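Local coordinates for protein SmhA (Serratia marcescens, PDB 7A27) that probably serves as one component of a tripartite alpha-pore-forming toxin, here in its soluble, largely helical form before any membrane pore is made, at residues 77-82 and 123-128; 95-100 and 326-331; 149-154 and 272-277; 178-183 and 255-260. All coordinates share one frame; numbering follows the deposited sequence.

Overall arrangement
From the N terminus the chain runs up helix 48-96 and returns along helix 104-155, and contact 1 closes the 40-residue loop between these neighbours. Before it closes, residues 95-100 have opened contact 2, so the two cross; contact 2 shuts only at 326-331 and ties the turn after helix 48-96 to the start of helix 325-358. Inside its long loop lies contact 3, joining helix 104-155 to helix 272-299, and nested within that is contact 4, between helices 160-188 and 247-268 on either side of the two-stranded sheet in sequence. Contacts 2 and 3 have centres about 69 Å apart, whereas those of contacts 3 and 4 are about 22 Å apart.

Contact 1 (77-82 and 123-128); sequences IGLYTK and QAAAQA
Leu79 lays its forked end against the backbone of helix 104-155 at Ala125 and Ala126, where two small side chains let a leucine come close. Its CG stands beside the backbone N and anti to the carbonyl carbon (chi1 -70°), which carries both methyls out across the gap. CD2 sits over the peptide link between the two alanines, 3.6 Å from Ala126 N, and also touches Ala125 CB at 4.0 Å. The other branch, CD1, rests 3.9 Å from Ala126 CA, so the fork meets main chain more than side chain. Lys82, three residues on and so on the same face of the helix, also reaches the Ala125 methyl, from a direction roughly at right angles to that of Leu79 CD2: its aliphatic chain extends until CE is 3.8 Å from Ala125 CB. That methyl is thus touched by Leu79 and by the carbon part of the lysine. No hydrogen bond spans the pair; the contact is apolar, with Leu79 and Ala126 buried and Lys82 at a partly exposed border. The local helix axes run nearly antiparallel, 167° between their directions and 10.3 Å apart at closest approach. Leu79 also packs on Val129 of helix 104-155 and on Leu301 of helix 301-321, while Ala126 touches Pro302. On another face of helix 48-96, Tyr80 leans edge-to-face on Tyr356 of helix 325-358 and on His18 of helix 14-37, placing the contact within a multi-helix bundle.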
loop_
_atom_site.group_PDB
_atom_site.type_symbol
_atom_site.label_atom_id
_atom_site.label_comp_id
_atom_site.label_asym_id
_atom_site.label_seq_id
_atom_site.Cartn_x
_atom_site.Cartn_y
_atom_site.Cartn_z
ATOM N N ILE A 77 -4.219 5.304 8.574
ATOM C CA ILE A 77 -5.445 4.926 9.331
ATOM C C ILE A 77 -6.110 6.215 9.832
ATOM O O ILE A 77 -7.353 6.276 9.883
ATOM C CB ILE A 77 -5.137 3.938 10.464
ATOM C CG1 ILE A 77 -4.591 2.614 9.915
ATOM C CG2 ILE A 77 -6.389 3.720 11.321
ATOM C CD1 ILE A 77 -4.266 1.591 10.992
ATOM N N GLY A 78 -5.295 7.215 10.164
ATOM C CA GLY A 78 -5.764 8.546 10.585
ATOM C C GLY A 78 -6.611 9.211 9.514
ATOM O O GLY A 78 -7.693 9.687 9.852
ATOM N N LEU A 79 -6.143 9.230 8.265
ATOM C CA LEU A 79 -6.861 9.861 7.119
ATOM C C LEU A 79 -8.152 9.098 6.816
ATOM O O LEU A 79 -9.124 9.750 6.373
ATOM C CB LEU A 79 -6.003 9.870 5.859
ATOM C CG LEU A 79 -4.802 10.803 5.872
ATOM C CD1 LEU A 79 -4.049 10.698 4.550
ATOM C CD2 LEU A 79 -5.188 12.246 6.188
ATOM N N TYR A 80 -8.138 7.772 6.953
ATOM C CA TYR A 80 -9.327 6.941 6.682
ATOM C C TYR A 80 -10.403 7.296 7.723
ATOM O O TYR A 80 -11.559 7.519 7.336
ATOM C CB TYR A 80 -8.973 5.450 6.671
ATOM C CG TYR A 80 -8.280 4.910 5.441
ATOM C CD1 TYR A 80 -6.975 5.255 5.139
ATOM C CD2 TYR A 80 -8.903 3.990 4.606
ATOM C CE1 TYR A 80 -6.322 4.749 4.023
ATOM C CE2 TYR A 80 -8.255 3.454 3.500
ATOM C CZ TYR A 80 -6.956 3.835 3.209
ATOM O OH TYR A 80 -6.294 3.324 2.128
ATOM N N THR A 81 -10.020 7.379 9.002
ATOM C CA THR A 81 -10.939 7.699 10.124
ATOM C C THR A 81 -11.646 9.027 9.812
ATOM O O THR A 81 -12.886 9.123 10.018
ATOM C CB THR A 81 -10.199 7.717 11.469
ATOM O OG1 THR A 81 -9.490 6.478 11.582
ATOM C CG2 THR A 81 -11.122 7.892 12.660
ATOM N N LYS A 82 -10.896 9.997 9.283
ATOM C CA LYS A 82 -11.424 11.338 8.936
ATOM C C LYS A 82 -12.601 11.176 7.959
ATOM O O LYS A 82 -13.618 11.866 8.151
ATOM C CB LYS A 82 -10.261 12.222 8.471
ATOM C CG LYS A 82 -9.424 12.762 9.628
ATOM C CD LYS A 82 -8.061 13.303 9.219
ATOM C CE LYS A 82 -7.473 14.348 10.141
ATOM N NZ LYS A 82 -7.682 14.057 11.579
ATOM N N GLN A 123 -8.382 17.939 3.650
ATOM C CA GLN A 123 -7.507 18.128 2.470
ATOM C C GLN A 123 -6.089 18.387 2.973
ATOM O O GLN A 123 -5.163 17.670 2.552
ATOM C CB GLN A 123 -8.006 19.294 1.616
ATOM C CG GLN A 123 -7.024 19.767 0.558
ATOM C CD GLN A 123 -7.599 20.905 -0.248
ATOM O OE1 GLN A 123 -8.189 21.846 0.276
ATOM N NE2 GLN A 123 -7.444 20.819 -1.555
ATOM N N ALA A 124 -5.938 19.377 3.859
ATOM C CA ALA A 124 -4.641 19.813 4.425
ATOM C C ALA A 124 -4.006 18.670 5.224
ATOM O O ALA A 124 -2.756 18.567 5.183
ATOM C CB ALA A 124 -4.822 21.051 5.262
ATOM N N ALA A 125 -4.814 17.837 5.889
ATOM C CA ALA A 125 -4.349 16.676 6.674
ATOM C C ALA A 125 -3.718 15.664 5.720
ATOM O O ALA A 125 -2.646 15.124 6.039
ATOM C CB ALA A 125 -5.495 16.049 7.425
ATOM N N ALA A 126 -4.388 15.404 4.600
ATOM C CA ALA A 126 -3.906 14.491 3.552
ATOM C C ALA A 126 -2.623 15.071 2.947
ATOM O O ALA A 126 -1.659 14.309 2.780
ATOM C CB ALA A 126 -4.971 14.293 2.519
ATOM N N GLN A 127 -2.586 16.372 2.654
ATOM C CA GLN A 127 -1.360 16.974 2.077
ATOM C C GLN A 127 -0.174 16.659 2.994
ATOM O O GLN A 127 0.876 16.242 2.476
ATOM C CB GLN A 127 -1.457 18.486 1.893
ATOM C CG GLN A 127 -0.379 19.049 0.961
ATOM C CD GLN A 127 -0.581 18.596 -0.466
ATOM O OE1 GLN A 127 -1.632 18.808 -1.073
ATOM N NE2 GLN A 127 0.446 17.973 -1.012
ATOM N N ALA A 128 -0.345 16.826 4.307
ATOM C CA ALA A 128 0.721 16.619 5.317
ATOM C C ALA A 128 1.296 15.206 5.192
ATOM O O ALA A 128 2.531 15.053 5.225
ATOM C CB ALA A 128 0.193 16.875 6.709
#

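Contact 2 (95-100 and 326-331)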
loop_
_atom_site.group_PDB
_atom_site.type_symbol
_atom_site.label_atom_id
_atom_site.label_comp_id
_atom_site.label_asym_id
_atom_site.label_seq_id
_atom_site.Cartn_x
_atom_site.Cartn_y
_atom_site.Cartn_z
ATOM N N ALA A 95 -30.650 13.791 9.334
ATOM C CA ALA A 95 -31.512 13.809 10.543
ATOM C C ALA A 95 -32.147 15.201 10.749
ATOM O O ALA A 95 -33.320 15.265 11.164
ATOM C CB ALA A 95 -30.709 13.359 11.740
ATOM N N LEU A 96 -31.399 16.268 10.458
ATOM C CA LEU A 96 -31.869 17.677 10.575
ATOM C C LEU A 96 -33.082 17.898 9.663
ATOM O O LEU A 96 -33.930 18.726 10.001
ATOM C CB LEU A 96 -30.716 18.625 10.206
ATOM C CG LEU A 96 -31.087 20.107 10.066
ATOM C CD1 LEU A 96 -31.709 20.636 11.353
ATOM C CD2 LEU A 96 -29.897 20.973 9.641
ATOM N N TYR A 97 -33.164 17.193 8.528
ATOM C CA TYR A 97 -34.262 17.340 7.533
ATOM C C TYR A 97 -35.459 16.435 7.901
ATOM O O TYR A 97 -36.101 15.818 7.011
ATOM C CB TYR A 97 -33.712 17.203 6.109
ATOM C CG TYR A 97 -33.321 18.512 5.466
ATOM C CD1 TYR A 97 -34.254 19.254 4.757
ATOM C CD2 TYR A 97 -32.031 19.011 5.545
ATOM C CE1 TYR A 97 -33.919 20.448 4.136
ATOM C CE2 TYR A 97 -31.681 20.203 4.935
ATOM C CZ TYR A 97 -32.627 20.932 4.232
ATOM O OH TYR A 97 -32.278 22.102 3.611
ATOM N N SER A 98 -35.790 16.381 9.200
ATOM C CA SER A 98 -37.051 15.789 9.735
ATOM C C SER A 98 -38.195 16.822 9.592
ATOM O O SER A 98 -39.229 16.651 10.241
ATOM C CB SER A 98 -36.886 15.312 11.154
ATOM O OG SER A 98 -36.287 16.310 11.973
ATOM N N THR A 99 -38.000 17.836 8.724
ATOM C CA THR A 99 -38.890 18.982 8.368
ATOM C C THR A 99 -39.863 19.246 9.530
ATOM O O THR A 99 -41.090 19.252 9.338
ATOM C CB THR A 99 -39.436 18.869 6.923
ATOM O OG1 THR A 99 -40.246 17.709 6.705
ATOM C CG2 THR A 99 -38.322 18.858 5.895
ATOM N N GLU A 100 -39.301 19.481 10.713
ATOM C CA GLU A 100 -40.034 19.868 11.938
ATOM C C GLU A 100 -39.822 21.381 12.076
ATOM O O GLU A 100 -40.685 22.040 12.642
ATOM C CB GLU A 100 -39.477 19.119 13.155
ATOM C CG GLU A 100 -38.995 17.693 12.873
ATOM C CD GLU A 100 -38.672 16.849 14.100
ATOM O OE1 GLU A 100 -39.422 16.961 15.093
ATOM O OE2 GLU A 100 -37.667 16.070 14.069
ATOM N N ALA A 326 -42.163 22.288 -1.817
ATOM C CA ALA A 326 -41.618 21.374 -2.849
ATOM C C ALA A 326 -40.094 21.502 -2.978
ATOM O O ALA A 326 -39.463 20.513 -3.420
ATOM C CB ALA A 326 -42.296 21.647 -4.171
ATOM N N GLU A 327 -39.531 22.678 -2.669
ATOM C CA GLU A 327 -38.064 22.916 -2.713
ATOM C C GLU A 327 -37.419 22.232 -1.496
ATOM O O GLU A 327 -36.376 21.598 -1.664
ATOM C CB GLU A 327 -37.743 24.411 -2.818
ATOM C CG GLU A 327 -37.845 24.973 -4.229
ATOM C CD GLU A 327 -37.884 26.495 -4.371
ATOM O OE1 GLU A 327 -37.770 27.229 -3.344
ATOM O OE2 GLU A 327 -38.020 26.959 -5.526
ATOM N N ILE A 328 -38.025 22.342 -0.311
ATOM C CA ILE A 328 -37.524 21.696 0.945
ATOM C C ILE A 328 -37.613 20.170 0.779
ATOM O O ILE A 328 -36.680 19.463 1.185
ATOM C CB ILE A 328 -38.287 22.223 2.185
ATOM C CG1 ILE A 328 -37.982 23.704 2.438
ATOM C CG2 ILE A 328 -38.000 21.371 3.421
ATOM C CD1 ILE A 328 -38.813 24.311 3.541
ATOM N N LYS A 329 -38.699 19.680 0.181
ATOM C CA LYS A 329 -38.924 18.233 -0.064
ATOM C C LYS A 329 -37.828 17.722 -1.011
ATOM O O LYS A 329 -37.291 16.617 -0.758
ATOM C CB LYS A 329 -40.326 17.985 -0.626
ATOM C CG LYS A 329 -40.799 16.554 -0.451
ATOM C CD LYS A 329 -41.517 15.951 -1.659
ATOM C CE LYS A 329 -40.546 15.586 -2.777
ATOM N NZ LYS A 329 -41.139 14.632 -3.756
ATOM N N GLN A 330 -37.494 18.501 -2.051
ATOM C CA GLN A 330 -36.460 18.175 -3.075
ATOM C C GLN A 330 -35.078 18.146 -2.406
ATOM O O GLN A 330 -34.281 17.263 -2.740
ATOM C CB GLN A 330 -36.499 19.186 -4.226
ATOM C CG GLN A 330 -35.551 18.902 -5.390
ATOM C CD GLN A 330 -35.555 19.999 -6.436
ATOM O OE1 GLN A 330 -36.229 21.020 -6.333
ATOM N NE2 GLN A 330 -34.715 19.849 -7.442
ATOM N N ALA A 331 -34.790 19.095 -1.519
ATOM C CA ALA A 331 -33.519 19.188 -0.774
ATOM C C ALA A 331 -33.369 17.982 0.166
ATOM O O ALA A 331 -32.257 17.431 0.242
ATOM C CB ALA A 331 -33.465 20.481 -0.017
#
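Tyr97 leans from the turn between helices 48-96 and 104-155 onto Ile328 and Ala331 of helix 325-358. Its CB points toward that helix, and a chi1 of -92° swings the ring out between the two residues, which lie three positions apart. Along the ring, CE1 is the first atom to make contact: it lies 4.2 Å from Ile328 CG2, equally far from the Ile328 carbonyl O, and just as near to Ala331 CB. The ring meets this surface obliquely. At the tip, Tyr97 OH comes to 4.1 Å from Ala331 CB, so the phenol ends beside a methyl. Two residues on, Thr99 adds a second touch: its methyl CG2 meets Ile328 CG2 at 3.5 Å as the side chains slide past each other in opposite directions. Val104 of helix 104-155 packs against both Tyr97 and Ile328, and Lys332 NZ makes a weak hydrogen bond to Tyr97 O. Between the two segments themselves no hydrogen bond or salt bridge forms, and 158 Å² is buried in total. The chemistry is that of van der Waals contact, so between the two segments shape rather than directional bonds does the matching.

Contact 3 (149-154 and 272-277); sequences NVIDAI and ALLSVA
Helix 104-155, close to its C-terminal end, packs antiparallel on the first turns of helix 272-299, and the pairing is made by Ile151 and Ile154 on one side with Leu274 and Ala277 on the other. Each pair is spaced three residues apart, which puts its members on one helix face. Leu274 CD1 is the shared centre: it lies 3.9 Å from Ile154 CG2 and 4.1 Å from Ile151 CG2. Leu274 CG is anti to the backbone N (chi1 174°), and from there the fork extends across the gap; CD2 adds a touch on Ile154 CG2 at 4.2 Å. Leu274 crosses Ile151 obliquely, whereas the Leu274 and Ile154 side chains run past each other in opposite directions. In this bundle of long helices the contact is a small apolar cluster between antiparallel helices: the local axes cross at -150° and come within 10.9 Å at closest approach, a separation bridged by Ile151, Ile154 and Leu274. A turn further along helix 272-299, the small Ala277 admits the other branch of Ile151, whose CD1 comes to 3.8 Å from the Ala277 carbonyl O while CG1 lies 4.3 Å from Ala277 CB. Leu158, just past helix 104-155, touches Leu274, and Leu50 of helix 48-96 packs on Ile154. On a different face of helix 272-299, Val205 of strand 198-206 meets Ser275 and Val276.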
loop_
_atom_site.group_PDB
_atom_site.type_symbol
_atom_site.label_atom_id
_atom_site.label_comp_id
_atom_site.label_asym_id
_atom_site.label_seq_id
_atom_site.Cartn_x
_atom_site.Cartn_y
_atom_site.Cartn_z
ATOM N N ASN A 149 24.158 0.069 -8.479
ATOM C CA ASN A 149 25.473 0.416 -9.079
ATOM C C ASN A 149 26.572 -0.471 -8.469
ATOM O O ASN A 149 27.607 -0.677 -9.145
ATOM C CB ASN A 149 25.833 1.893 -8.899
ATOM C CG ASN A 149 24.865 2.842 -9.569
ATOM O OD1 ASN A 149 24.169 2.477 -10.511
ATOM N ND2 ASN A 149 24.812 4.075 -9.095
ATOM N N VAL A 150 26.366 -0.964 -7.239
ATOM C CA VAL A 150 27.327 -1.850 -6.517
ATOM C C VAL A 150 27.224 -3.266 -7.101
ATOM O O VAL A 150 28.288 -3.876 -7.364
ATOM C CB VAL A 150 27.110 -1.825 -4.990
ATOM C CG1 VAL A 150 27.880 -2.927 -4.274
ATOM C CG2 VAL A 150 27.445 -0.466 -4.400
ATOM N N ILE A 151 26.003 -3.776 -7.289
ATOM C CA ILE A 151 25.759 -5.127 -7.877
ATOM C C ILE A 151 26.283 -5.129 -9.315
ATOM O O ILE A 151 26.909 -6.130 -9.727
ATOM C CB ILE A 151 24.261 -5.512 -7.833
ATOM C CG1 ILE A 151 23.791 -5.739 -6.396
ATOM C CG2 ILE A 151 23.978 -6.728 -8.709
ATOM C CD1 ILE A 151 22.371 -6.243 -6.266
ATOM N N ASP A 152 26.030 -4.041 -10.040
ATOM C CA ASP A 152 26.355 -3.925 -11.479
ATOM C C ASP A 152 27.866 -3.942 -11.700
ATOM O O ASP A 152 28.312 -4.722 -12.558
ATOM C CB ASP A 152 25.698 -2.716 -12.136
ATOM C CG ASP A 152 25.236 -3.170 -13.510
ATOM O OD1 ASP A 152 24.321 -4.050 -13.517
ATOM O OD2 ASP A 152 25.854 -2.742 -14.553
ATOM N N ALA A 153 28.620 -3.141 -10.944
ATOM C CA ALA A 153 30.102 -3.080 -11.004
ATOM C C ALA A 153 30.687 -4.489 -10.842
ATOM O O ALA A 153 31.613 -4.829 -11.576
ATOM C CB ALA A 153 30.626 -2.138 -9.947
ATOM N N ILE A 154 30.128 -5.285 -9.930
ATOM C CA ILE A 154 30.560 -6.688 -9.651
ATOM C C ILE A 154 30.248 -7.560 -10.872
ATOM O O ILE A 154 31.177 -8.282 -11.325
ATOM C CB ILE A 154 29.887 -7.228 -8.370
ATOM C CG1 ILE A 154 30.327 -6.428 -7.141
ATOM C CG2 ILE A 154 30.109 -8.727 -8.189
ATOM C CD1 ILE A 154 29.500 -6.701 -5.914
ATOM N N ALA A 272 29.014 -16.549 -4.161
ATOM C CA ALA A 272 28.042 -16.754 -3.064
ATOM C C ALA A 272 27.571 -15.407 -2.510
ATOM O O ALA A 272 26.359 -15.235 -2.284
ATOM C CB ALA A 272 28.722 -17.562 -1.995
ATOM N N LEU A 273 28.506 -14.479 -2.313
ATOM C CA LEU A 273 28.204 -13.172 -1.693
ATOM C C LEU A 273 27.363 -12.329 -2.655
ATOM O O LEU A 273 26.511 -11.572 -2.167
ATOM C CB LEU A 273 29.512 -12.486 -1.291
ATOM C CG LEU A 273 29.367 -11.349 -0.276
ATOM C CD1 LEU A 273 28.536 -11.773 0.926
ATOM C CD2 LEU A 273 30.729 -10.876 0.195
ATOM N N LEU A 274 27.579 -12.454 -3.969
ATOM C CA LEU A 274 26.773 -11.713 -4.979
ATOM C C LEU A 274 25.346 -12.260 -4.940
ATOM O O LEU A 274 24.415 -11.441 -4.982
ATOM C CB LEU A 274 27.389 -11.868 -6.368
ATOM C CG LEU A 274 26.581 -11.275 -7.522
ATOM C CD1 LEU A 274 26.477 -9.753 -7.411
ATOM C CD2 LEU A 274 27.216 -11.659 -8.858
ATOM N N SER A 275 25.192 -13.590 -4.860
ATOM C CA SER A 275 23.884 -14.288 -4.736
ATOM C C SER A 275 23.077 -13.634 -3.602
ATOM O O SER A 275 21.888 -13.317 -3.810
ATOM C CB SER A 275 24.075 -15.768 -4.501
ATOM O OG SER A 275 24.858 -16.362 -5.535
ATOM N N VAL A 276 23.719 -13.411 -2.448
ATOM C CA VAL A 276 23.085 -12.772 -1.255
ATOM C C VAL A 276 22.641 -11.356 -1.645
ATOM O O VAL A 276 21.450 -11.061 -1.526
ATOM C CB VAL A 276 24.028 -12.760 -0.038
ATOM C CG1 VAL A 276 23.438 -11.952 1.111
ATOM C CG2 VAL A 276 24.378 -14.160 0.435
ATOM N N ALA A 277 23.569 -10.530 -2.128
ATOM C CA ALA A 277 23.319 -9.132 -2.546
ATOM C C ALA A 277 22.081 -9.064 -3.456
ATOM O O ALA A 277 21.249 -8.162 -3.240
ATOM C CB ALA A 277 24.543 -8.570 -3.216
#

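Contact 4 (178-183 and 255-260); sequences KNIQSI and ANYAKL
Asn179 and Asn256 join helices 160-188 and 247-268 through a single amide-to-amide hydrogen bond, the close part of an otherwise sparse contact. Asn256 ND2 donates to Asn179 OD1 over 3.0 Å. The bond is bent, with 137° at the hydrogen, although the two amide planes are only 14° apart and so nearly coplanar. The side chains themselves meet at about a right angle. Asn179 is buried and its amide is used at both ends: OD1 accepts from Asn256, while ND2 donates to Glu252 of helix 247-268. That second bond is consistent with OD1 rather than ND2 facing Asn256, and the carboxylate may also polarise the group. The rest of the contact is looser. Ile180, extended at chi2 (170°), sends CD1 to 4.1 Å from Tyr257 OH, again crossing at about a right angle, with no other close approach between these two residues. The Tyr257 hydroxyl has its polar partner elsewhere, in a hydrogen bond to Ile236 O. The nearest CA atoms, of Asn179 and Asn256, are 9.2 Å apart, a gap spanned by the two asparagine side chains, and just 93 Å² is buried in all. Toward solvent the contact thins out at Asn256, which is partly exposed, whereas Asn179, Ile180 and Tyr257 are buried. Ile180 also rests on Ile236 of strand 230-237 and on Tyr31 of helix 14-37. The side chain of Ile180 is about 10 Å from that of Asn359, a calcium-binding residue, although this chain binds none. Two helices joined in sequence through a two-stranded antiparallel sheet are consistent with the beta-tongue topology of ClyA-like alpha-pore-forming toxins.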
loop_
_atom_site.group_PDB
_atom_site.type_symbol
_atom_site.label_atom_id
_atom_site.label_comp_id
_atom_site.label_asym_id
_atom_site.label_seq_id
_atom_site.Cartn_x
_atom_site.Cartn_y
_atom_site.Cartn_z
ATOM N N LYS A 178 5.452 -10.408 -10.417
ATOM C CA LYS A 178 4.190 -10.363 -11.207
ATOM C C LYS A 178 3.175 -11.349 -10.596
ATOM O O LYS A 178 1.980 -10.979 -10.497
ATOM C CB LYS A 178 4.436 -10.599 -12.704
ATOM C CG LYS A 178 5.265 -9.533 -13.405
ATOM C CD LYS A 178 4.948 -9.311 -14.902
ATOM C CE LYS A 178 5.324 -10.430 -15.855
ATOM N NZ LYS A 178 6.791 -10.656 -15.896
ATOM N N ASN A 179 3.634 -12.528 -10.167
ATOM C CA ASN A 179 2.786 -13.570 -9.541
ATOM C C ASN A 179 2.220 -13.041 -8.221
ATOM O O ASN A 179 1.001 -13.126 -8.037
ATOM C CB ASN A 179 3.559 -14.864 -9.290
ATOM C CG ASN A 179 3.930 -15.628 -10.550
ATOM O OD1 ASN A 179 4.898 -16.393 -10.541
ATOM N ND2 ASN A 179 3.170 -15.450 -11.623
ATOM N N ILE A 180 3.066 -12.516 -7.333
ATOM C CA ILE A 180 2.623 -11.992 -6.003
ATOM C C ILE A 180 1.542 -10.944 -6.242
ATOM O O ILE A 180 0.463 -11.063 -5.630
ATOM C CB ILE A 180 3.787 -11.427 -5.180
ATOM C CG1 ILE A 180 4.791 -12.527 -4.834
ATOM C CG2 ILE A 180 3.264 -10.749 -3.931
ATOM C CD1 ILE A 180 6.086 -12.023 -4.239
ATOM N N GLN A 181 1.816 -9.987 -7.129
ATOM C CA GLN A 181 0.870 -8.898 -7.454
ATOM C C GLN A 181 -0.473 -9.512 -7.861
ATOM O O GLN A 181 -1.511 -9.023 -7.369
ATOM C CB GLN A 181 1.458 -7.982 -8.525
ATOM C CG GLN A 181 0.597 -6.766 -8.835
ATOM C CD GLN A 181 0.479 -5.801 -7.678
ATOM O OE1 GLN A 181 1.472 -5.305 -7.125
ATOM N NE2 GLN A 181 -0.771 -5.519 -7.341
ATOM N N SER A 182 -0.468 -10.571 -8.678
ATOM C CA SER A 182 -1.707 -11.234 -9.176
ATOM C C SER A 182 -2.505 -11.832 -8.009
ATOM O O SER A 182 -3.763 -11.753 -8.043
ATOM C CB SER A 182 -1.414 -12.281 -10.246
ATOM O OG SER A 182 -1.091 -11.681 -11.493
ATOM N N ILE A 183 -1.792 -12.417 -7.038
ATOM C CA ILE A 183 -2.348 -13.107 -5.837
ATOM C C ILE A 183 -2.958 -12.064 -4.899
ATOM O O ILE A 183 -4.094 -12.286 -4.402
ATOM C CB ILE A 183 -1.250 -13.935 -5.140
ATOM C CG1 ILE A 183 -0.842 -15.138 -5.995
ATOM C CG2 ILE A 183 -1.700 -14.356 -3.746
ATOM C CD1 ILE A 183 0.411 -15.821 -5.535
ATOM N N ALA A 255 6.240 -23.044 -9.049
ATOM C CA ALA A 255 7.169 -23.409 -10.141
ATOM C C ALA A 255 8.377 -22.454 -10.157
ATOM O O ALA A 255 9.524 -22.945 -10.221
ATOM C CB ALA A 255 6.430 -23.391 -11.450
ATOM N N ASN A 256 8.140 -21.144 -10.098
ATOM C CA ASN A 256 9.216 -20.119 -10.128
ATOM C C ASN A 256 10.111 -20.240 -8.889
ATOM O O ASN A 256 11.331 -20.137 -9.049
ATOM C CB ASN A 256 8.639 -18.715 -10.342
ATOM C CG ASN A 256 8.222 -18.485 -11.782
ATOM O OD1 ASN A 256 8.741 -19.131 -12.697
ATOM N ND2 ASN A 256 7.298 -17.560 -11.989
ATOM N N TYR A 257 9.558 -20.447 -7.688
ATOM C CA TYR A 257 10.383 -20.601 -6.457
ATOM C C TYR A 257 11.282 -21.835 -6.639
ATOM O O TYR A 257 12.483 -21.750 -6.320
ATOM C CB TYR A 257 9.549 -20.612 -5.170
ATOM C CG TYR A 257 9.118 -19.258 -4.656
ATOM C CD1 TYR A 257 10.013 -18.208 -4.540
ATOM C CD2 TYR A 257 7.829 -19.035 -4.200
ATOM C CE1 TYR A 257 9.629 -16.972 -4.040
ATOM C CE2 TYR A 257 7.427 -17.806 -3.690
ATOM C CZ TYR A 257 8.327 -16.760 -3.608
ATOM O OH TYR A 257 7.943 -15.544 -3.097
ATOM N N ALA A 258 10.754 -22.928 -7.187
ATOM C CA ALA A 258 11.542 -24.153 -7.439
ATOM C C ALA A 258 12.781 -23.795 -8.275
ATOM O O ALA A 258 13.903 -24.180 -7.869
ATOM C CB ALA A 258 10.702 -25.211 -8.118
ATOM N N LYS A 259 12.582 -23.071 -9.384
ATOM C CA LYS A 259 13.658 -22.659 -10.324
ATOM C C LYS A 259 14.603 -21.660 -9.647
ATOM O O LYS A 259 15.823 -21.723 -9.926
ATOM C CB LYS A 259 13.085 -22.050 -11.613
ATOM C CG LYS A 259 12.297 -23.027 -12.480
ATOM C CD LYS A 259 12.438 -22.827 -13.997
ATOM C CE LYS A 259 11.420 -21.891 -14.609
ATOM N NZ LYS A 259 10.086 -22.523 -14.667
ATOM N N LEU A 260 14.070 -20.771 -8.806
ATOM C CA LEU A 260 14.875 -19.747 -8.097
ATOM C C LEU A 260 15.888 -20.461 -7.191
ATOM O O LEU A 260 17.073 -20.044 -7.179
ATOM C CB LEU A 260 13.962 -18.822 -7.288
ATOM C CG LEU A 260 14.692 -17.684 -6.571
ATOM C CD1 LEU A 260 15.394 -16.819 -7.596
ATOM C CD2 LEU A 260 13.772 -16.850 -5.689
#